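Local coordinates for AT5G66160 protein (Arabidopsis thaliana, PDB 7BVW) that probably serves as a sorting receptor carrying proteins to the protein storage vacuole, and through this RING-H2 domain acts as a zinc-binding E3 ubiquitin ligase, at residues K9-D21 with Y38-A52. Residues are numbered along the deposited sequence; the frame is centred on the assembly and turned at random.
Sequences KLVHTLPCFTFTD and YRFGESLRLLPCQHA. With ZN (zinc ion), chain D.
Phe19 lays one ring face against Tyr38, whose CB sits 3.4 Å above the plane and over its centre, a CH-pi contact. The two rings themselves meet obliquely, their planes 34° apart. A chi1 of -170°, which sets CG opposite the backbone N, carries the Phe19 ring toward the Arg39–Glu42 turn, its CD2 3.6 Å from Arg39 O. Separately, Leu44 CD1 touches Phe19 CB at 3.9 Å. Replacing Phe19 by alanine would probably leave Tyr38 CB and the Arg39 carbonyl facing a gap and strip His24, a zinc ligand, of its ring neighbour. Phe17 lies on the same face of the sheet as Leu44; Leu44 CB stands over its ring, offset toward the rim, while Leu46 CB and Ala52 CB approach the ring edge, and helix 21-27 adds Ala23 and Ala27. On the other face Arg45 reaches back to the Val11–Leu14 turn. Val11 O lies 3.8 Å above the centre of the Arg45 guanidinium, Arg45 NH1 gives a weak bond to Leu14 O, and a water in the guanidinium plane links Arg45 NH1 to His12 O. Arg45 NE is salt-bridged to Asp59 of helix 55-65, probably fixing the group's rotation. Between these faces, Phe17 and Leu44 exchange paired backbone bonds, the shorter being Leu44 N to Phe17 O at 2.7 Å. Strand 16-18 thus edges the small antiparallel sheet of a RING-H2 finger, whose 43-46 strand leads to zinc ligands Cys49 and His51.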
loop_
_atom_site.group_PDB
_atom_site.type_symbol
_atom_site.label_atom_id
_atom_site.label_comp_id
_atom_site.label_asym_id
_atom_site.label_seq_id
_atom_site.Cartn_x
_atom_site.Cartn_y
_atom_site.Cartn_z
ATOM N N LYS A 9 12.606 4.665 -4.664
ATOM C CA LYS A 9 12.908 3.735 -5.747
ATOM C C LYS A 9 12.592 2.298 -5.352
ATOM O O LYS A 9 12.258 1.476 -6.213
ATOM C CB LYS A 9 14.375 3.862 -6.155
ATOM N N LEU A 10 12.688 1.979 -4.060
ATOM C CA LEU A 10 12.315 0.653 -3.585
ATOM C C LEU A 10 10.804 0.517 -3.456
ATOM O O LEU A 10 10.229 -0.501 -3.857
ATOM C CB LEU A 10 12.993 0.367 -2.245
ATOM C CG LEU A 10 14.003 -0.780 -2.243
ATOM C CD1 LEU A 10 15.153 -0.478 -3.183
ATOM C CD2 LEU A 10 14.514 -1.034 -0.836
ATOM N N VAL A 11 10.146 1.537 -2.898
ATOM C CA VAL A 11 8.698 1.492 -2.715
ATOM C C VAL A 11 7.986 1.333 -4.051
ATOM O O VAL A 11 6.946 0.666 -4.136
ATOM C CB VAL A 11 8.218 2.752 -1.969
ATOM C CG1 VAL A 11 6.708 2.720 -1.758
ATOM C CG2 VAL A 11 8.939 2.880 -0.641
ATOM N N HIS A 12 8.537 1.916 -5.114
ATOM C CA HIS A 12 7.913 1.894 -6.430
ATOM C C HIS A 12 8.001 0.536 -7.117
ATOM O O HIS A 12 7.406 0.368 -8.187
ATOM C CB HIS A 12 8.541 2.975 -7.317
ATOM C CG HIS A 12 8.308 4.370 -6.823
ATOM N ND1 HIS A 12 9.026 5.456 -7.277
ATOM C CD2 HIS A 12 7.435 4.853 -5.908
ATOM C CE1 HIS A 12 8.605 6.547 -6.663
ATOM N NE2 HIS A 12 7.639 6.208 -5.828
ATOM N N THR A 13 8.713 -0.432 -6.539
ATOM C CA THR A 13 8.742 -1.782 -7.085
ATOM C C THR A 13 7.699 -2.697 -6.455
ATOM O O THR A 13 7.524 -3.827 -6.926
ATOM C CB THR A 13 10.131 -2.409 -6.904
ATOM O OG1 THR A 13 10.406 -2.571 -5.505
ATOM C CG2 THR A 13 11.204 -1.533 -7.533
ATOM N N LEU A 14 7.015 -2.237 -5.408
ATOM C CA LEU A 14 5.966 -3.028 -4.786
ATOM C C LEU A 14 4.868 -3.345 -5.800
ATOM O O LEU A 14 4.617 -2.562 -6.723
ATOM C CB LEU A 14 5.377 -2.283 -3.591
ATOM C CG LEU A 14 6.149 -2.380 -2.275
ATOM C CD1 LEU A 14 5.629 -1.355 -1.285
ATOM C CD2 LEU A 14 6.034 -3.783 -1.691
ATOM N N PRO A 15 4.202 -4.490 -5.659
ATOM C CA PRO A 15 3.151 -4.854 -6.616
ATOM C C PRO A 15 2.011 -3.847 -6.601
ATOM O O PRO A 15 1.607 -3.348 -5.548
ATOM C CB PRO A 15 2.688 -6.232 -6.128
ATOM C CG PRO A 15 3.824 -6.749 -5.307
ATOM C CD PRO A 15 4.418 -5.543 -4.652
ATOM N N CYS A 16 1.494 -3.549 -7.791
ATOM C CA CYS A 16 0.383 -2.625 -7.944
ATOM C C CYS A 16 -0.620 -3.200 -8.933
ATOM O O CYS A 16 -0.262 -3.971 -9.828
ATOM C CB CYS A 16 0.853 -1.242 -8.418
ATOM S SG CYS A 16 1.477 -1.194 -10.112
ATOM N N PHE A 17 -1.882 -2.810 -8.766
ATOM C CA PHE A 17 -2.962 -3.331 -9.590
ATOM C C PHE A 17 -4.098 -2.318 -9.616
ATOM O O PHE A 17 -4.136 -1.373 -8.822
ATOM C CB PHE A 17 -3.438 -4.697 -9.080
ATOM C CG PHE A 17 -3.894 -4.691 -7.646
ATOM C CD1 PHE A 17 -2.979 -4.776 -6.608
ATOM C CD2 PHE A 17 -5.241 -4.618 -7.338
ATOM C CE1 PHE A 17 -3.398 -4.774 -5.292
ATOM C CE2 PHE A 17 -5.666 -4.619 -6.024
ATOM C CZ PHE A 17 -4.745 -4.695 -4.999
ATOM N N THR A 18 -5.028 -2.524 -10.546
ATOM C CA THR A 18 -6.170 -1.640 -10.736
ATOM C C THR A 18 -7.405 -2.235 -10.068
ATOM O O THR A 18 -7.640 -3.445 -10.144
ATOM C CB THR A 18 -6.436 -1.412 -12.229
ATOM O OG1 THR A 18 -5.304 -0.772 -12.832
ATOM C CG2 THR A 18 -7.666 -0.542 -12.433
ATOM N N PHE A 19 -8.187 -1.381 -9.407
ATOM C CA PHE A 19 -9.402 -1.822 -8.723
ATOM C C PHE A 19 -10.483 -2.107 -9.759
ATOM O O PHE A 19 -11.159 -1.196 -10.240
ATOM C CB PHE A 19 -9.864 -0.773 -7.719
ATOM C CG PHE A 19 -10.972 -1.245 -6.814
ATOM C CD1 PHE A 19 -10.686 -1.945 -5.652
ATOM C CD2 PHE A 19 -12.297 -0.994 -7.129
ATOM C CE1 PHE A 19 -11.703 -2.383 -4.820
ATOM C CE2 PHE A 19 -13.315 -1.428 -6.302
ATOM C CZ PHE A 19 -13.019 -2.123 -5.145
ATOM N N THR A 20 -10.647 -3.377 -10.110
ATOM C CA THR A 20 -11.673 -3.829 -11.039
ATOM C C THR A 20 -12.516 -4.915 -10.375
ATOM O O THR A 20 -12.384 -5.186 -9.178
ATOM C CB THR A 20 -11.045 -4.340 -12.339
ATOM O OG1 THR A 20 -10.056 -5.332 -12.033
ATOM C CG2 THR A 20 -10.389 -3.196 -13.098
ATOM N N ASP A 21 -13.391 -5.538 -11.173
ATOM C CA ASP A 21 -14.240 -6.607 -10.653
ATOM C C ASP A 21 -13.410 -7.748 -10.079
ATOM O O ASP A 21 -13.789 -8.361 -9.074
ATOM C CB ASP A 21 -15.163 -7.128 -11.752
ATOM C CG ASP A 21 -16.218 -6.117 -12.156
ATOM O OD1 ASP A 21 -16.593 -5.285 -11.308
ATOM O OD2 ASP A 21 -16.674 -6.163 -13.319
ATOM N N TYR A 38 -12.740 2.540 -2.360
ATOM C CA TYR A 38 -12.125 2.379 -3.671
ATOM C C TYR A 38 -13.160 2.572 -4.772
ATOM O O TYR A 38 -14.314 2.153 -4.647
ATOM C CB TYR A 38 -11.479 0.997 -3.806
ATOM C CG TYR A 38 -10.352 0.707 -2.833
ATOM C CD1 TYR A 38 -9.213 1.505 -2.787
ATOM C CD2 TYR A 38 -10.416 -0.387 -1.978
ATOM C CE1 TYR A 38 -8.176 1.228 -1.900
ATOM C CE2 TYR A 38 -9.387 -0.672 -1.092
ATOM C CZ TYR A 38 -8.271 0.138 -1.058
ATOM O OH TYR A 38 -7.249 -0.150 -0.180
ATOM N N ARG A 39 -12.740 3.224 -5.851
ATOM C CA ARG A 39 -13.571 3.415 -7.029
ATOM C C ARG A 39 -13.002 2.610 -8.190
ATOM O O ARG A 39 -11.797 2.352 -8.254
ATOM C CB ARG A 39 -13.665 4.897 -7.409
ATOM C CG ARG A 39 -14.401 5.767 -6.394
ATOM C CD ARG A 39 -14.663 7.161 -6.953
ATOM N NE ARG A 39 -15.471 7.984 -6.053
ATOM C CZ ARG A 39 -14.985 8.941 -5.267
ATOM N NH1 ARG A 39 -15.801 9.633 -4.484
ATOM N NH2 ARG A 39 -13.686 9.209 -5.265
ATOM N N PHE A 40 -13.886 2.210 -9.101
ATOM C CA PHE A 40 -13.479 1.409 -10.249
ATOM C C PHE A 40 -12.406 2.130 -11.055
ATOM O O PHE A 40 -12.561 3.301 -11.411
ATOM C CB PHE A 40 -14.690 1.103 -11.133
ATOM C CG PHE A 40 -14.332 0.502 -12.466
ATOM C CD1 PHE A 40 -14.134 -0.862 -12.595
ATOM C CD2 PHE A 40 -14.197 1.303 -13.591
ATOM C CE1 PHE A 40 -13.803 -1.415 -13.819
ATOM C CE2 PHE A 40 -13.865 0.755 -14.815
ATOM C CZ PHE A 40 -13.671 -0.605 -14.929
ATOM N N GLY A 41 -11.314 1.426 -11.340
ATOM C CA GLY A 41 -10.233 1.968 -12.131
ATOM C C GLY A 41 -9.103 2.590 -11.340
ATOM O O GLY A 41 -8.085 2.962 -11.938
ATOM N N GLU A 42 -9.243 2.719 -10.023
ATOM C CA GLU A 42 -8.180 3.305 -9.227
ATOM C C GLU A 42 -6.975 2.372 -9.157
ATOM O O GLU A 42 -7.076 1.158 -9.356
ATOM C CB GLU A 42 -8.676 3.621 -7.819
ATOM C CG GLU A 42 -9.626 4.795 -7.748
ATOM C CD GLU A 42 -10.079 5.078 -6.334
ATOM O OE1 GLU A 42 -9.991 4.163 -5.490
ATOM O OE2 GLU A 42 -10.515 6.217 -6.072
ATOM N N SER A 43 -5.821 2.961 -8.862
ATOM C CA SER A 43 -4.567 2.231 -8.748
ATOM C C SER A 43 -4.287 1.915 -7.286
ATOM O O SER A 43 -4.327 2.809 -6.434
ATOM C CB SER A 43 -3.408 3.036 -9.341
ATOM O OG SER A 43 -3.522 3.138 -10.752
ATOM N N LEU A 44 -4.009 0.647 -7.000
ATOM C CA LEU A 44 -3.737 0.188 -5.649
ATOM C C LEU A 44 -2.361 -0.461 -5.582
ATOM O O LEU A 44 -1.784 -0.853 -6.599
ATOM C CB LEU A 44 -4.798 -0.815 -5.172
ATOM C CG LEU A 44 -6.079 -0.285 -4.521
ATOM C CD1 LEU A 44 -6.933 0.497 -5.501
ATOM C CD2 LEU A 44 -6.861 -1.445 -3.937
ATOM N N ARG A 45 -1.843 -0.575 -4.363
ATOM C CA ARG A 45 -0.612 -1.304 -4.101
ATOM C C ARG A 45 -0.850 -2.328 -3.004
ATOM O O ARG A 45 -1.724 -2.156 -2.148
ATOM C CB ARG A 45 0.532 -0.373 -3.686
ATOM C CG ARG A 45 1.370 0.157 -4.837
ATOM C CD ARG A 45 2.786 0.467 -4.371
ATOM N NE ARG A 45 3.372 1.608 -5.070
ATOM C CZ ARG A 45 3.888 1.555 -6.294
ATOM N NH1 ARG A 45 3.884 0.415 -6.970
ATOM N NH2 ARG A 45 4.400 2.648 -6.846
ATOM N N LEU A 46 -0.060 -3.396 -3.035
ATOM C CA LEU A 46 -0.157 -4.478 -2.068
ATOM C C LEU A 46 1.135 -4.574 -1.270
ATOM O O LEU A 46 2.229 -4.555 -1.845
ATOM C CB LEU A 46 -0.442 -5.812 -2.762
ATOM C CG LEU A 46 -0.645 -6.992 -1.816
ATOM C CD1 LEU A 46 -1.892 -6.780 -0.975
ATOM C CD2 LEU A 46 -0.720 -8.302 -2.589
ATOM N N LEU A 47 1.003 -4.675 0.046
ATOM C CA LEU A 47 2.108 -4.901 0.963
ATOM C C LEU A 47 2.234 -6.385 1.275
ATOM O O LEU A 47 1.259 -7.134 1.176
ATOM C CB LEU A 47 1.895 -4.106 2.257
ATOM C CG LEU A 47 1.889 -2.577 2.139
ATOM C CD1 LEU A 47 1.910 -1.924 3.518
ATOM C CD2 LEU A 47 3.061 -2.087 1.292
ATOM N N PRO A 48 3.426 -6.852 1.660
ATOM C CA PRO A 48 3.603 -8.295 1.898
ATOM C C PRO A 48 2.740 -8.845 3.018
ATOM O O PRO A 48 2.501 -10.059 3.051
ATOM C CB PRO A 48 5.097 -8.416 2.231
ATOM C CG PRO A 48 5.501 -7.054 2.676
ATOM C CD PRO A 48 4.680 -6.106 1.854
ATOM N N CYS A 49 2.260 -8.000 3.928
ATOM C CA CYS A 49 1.378 -8.435 5.003
ATOM C C CYS A 49 -0.054 -8.663 4.539
ATOM O O CYS A 49 -0.908 -8.987 5.374
ATOM C CB CYS A 49 1.398 -7.409 6.135
ATOM S SG CYS A 49 1.086 -5.726 5.570
ATOM N N GLN A 50 -0.324 -8.489 3.239
ATOM C CA GLN A 50 -1.602 -8.752 2.571
ATOM C C GLN A 50 -2.619 -7.630 2.751
ATOM O O GLN A 50 -3.822 -7.857 2.582
ATOM C CB GLN A 50 -2.234 -10.080 3.015
ATOM C CG GLN A 50 -1.353 -11.301 2.789
ATOM C CD GLN A 50 -0.911 -11.438 1.349
ATOM O OE1 GLN A 50 -1.698 -11.805 0.476
ATOM N NE2 GLN A 50 0.355 -11.135 1.089
ATOM N N HIS A 51 -2.178 -6.416 3.071
ATOM C CA HIS A 51 -3.051 -5.249 3.112
ATOM C C HIS A 51 -2.790 -4.372 1.896
ATOM O O HIS A 51 -1.635 -4.128 1.532
ATOM C CB HIS A 51 -2.841 -4.436 4.391
ATOM C CG HIS A 51 -3.210 -5.172 5.641
ATOM N ND1 HIS A 51 -2.286 -5.504 6.607
ATOM C CD2 HIS A 51 -4.399 -5.644 6.082
ATOM C CE1 HIS A 51 -2.890 -6.144 7.592
ATOM N NE2 HIS A 51 -4.174 -6.243 7.297
ATOM N N ALA A 52 -3.866 -3.897 1.275
ATOM C CA ALA A 52 -3.777 -3.079 0.077
ATOM C C ALA A 52 -4.259 -1.662 0.359
ATOM O O ALA A 52 -5.067 -1.420 1.258
ATOM C CB ALA A 52 -4.587 -3.692 -1.069
HETATM ZN ZN ZN D . -0.415 -4.889 7.073
HETATM O O HOH W 1 5.026 0.872 -9.642
#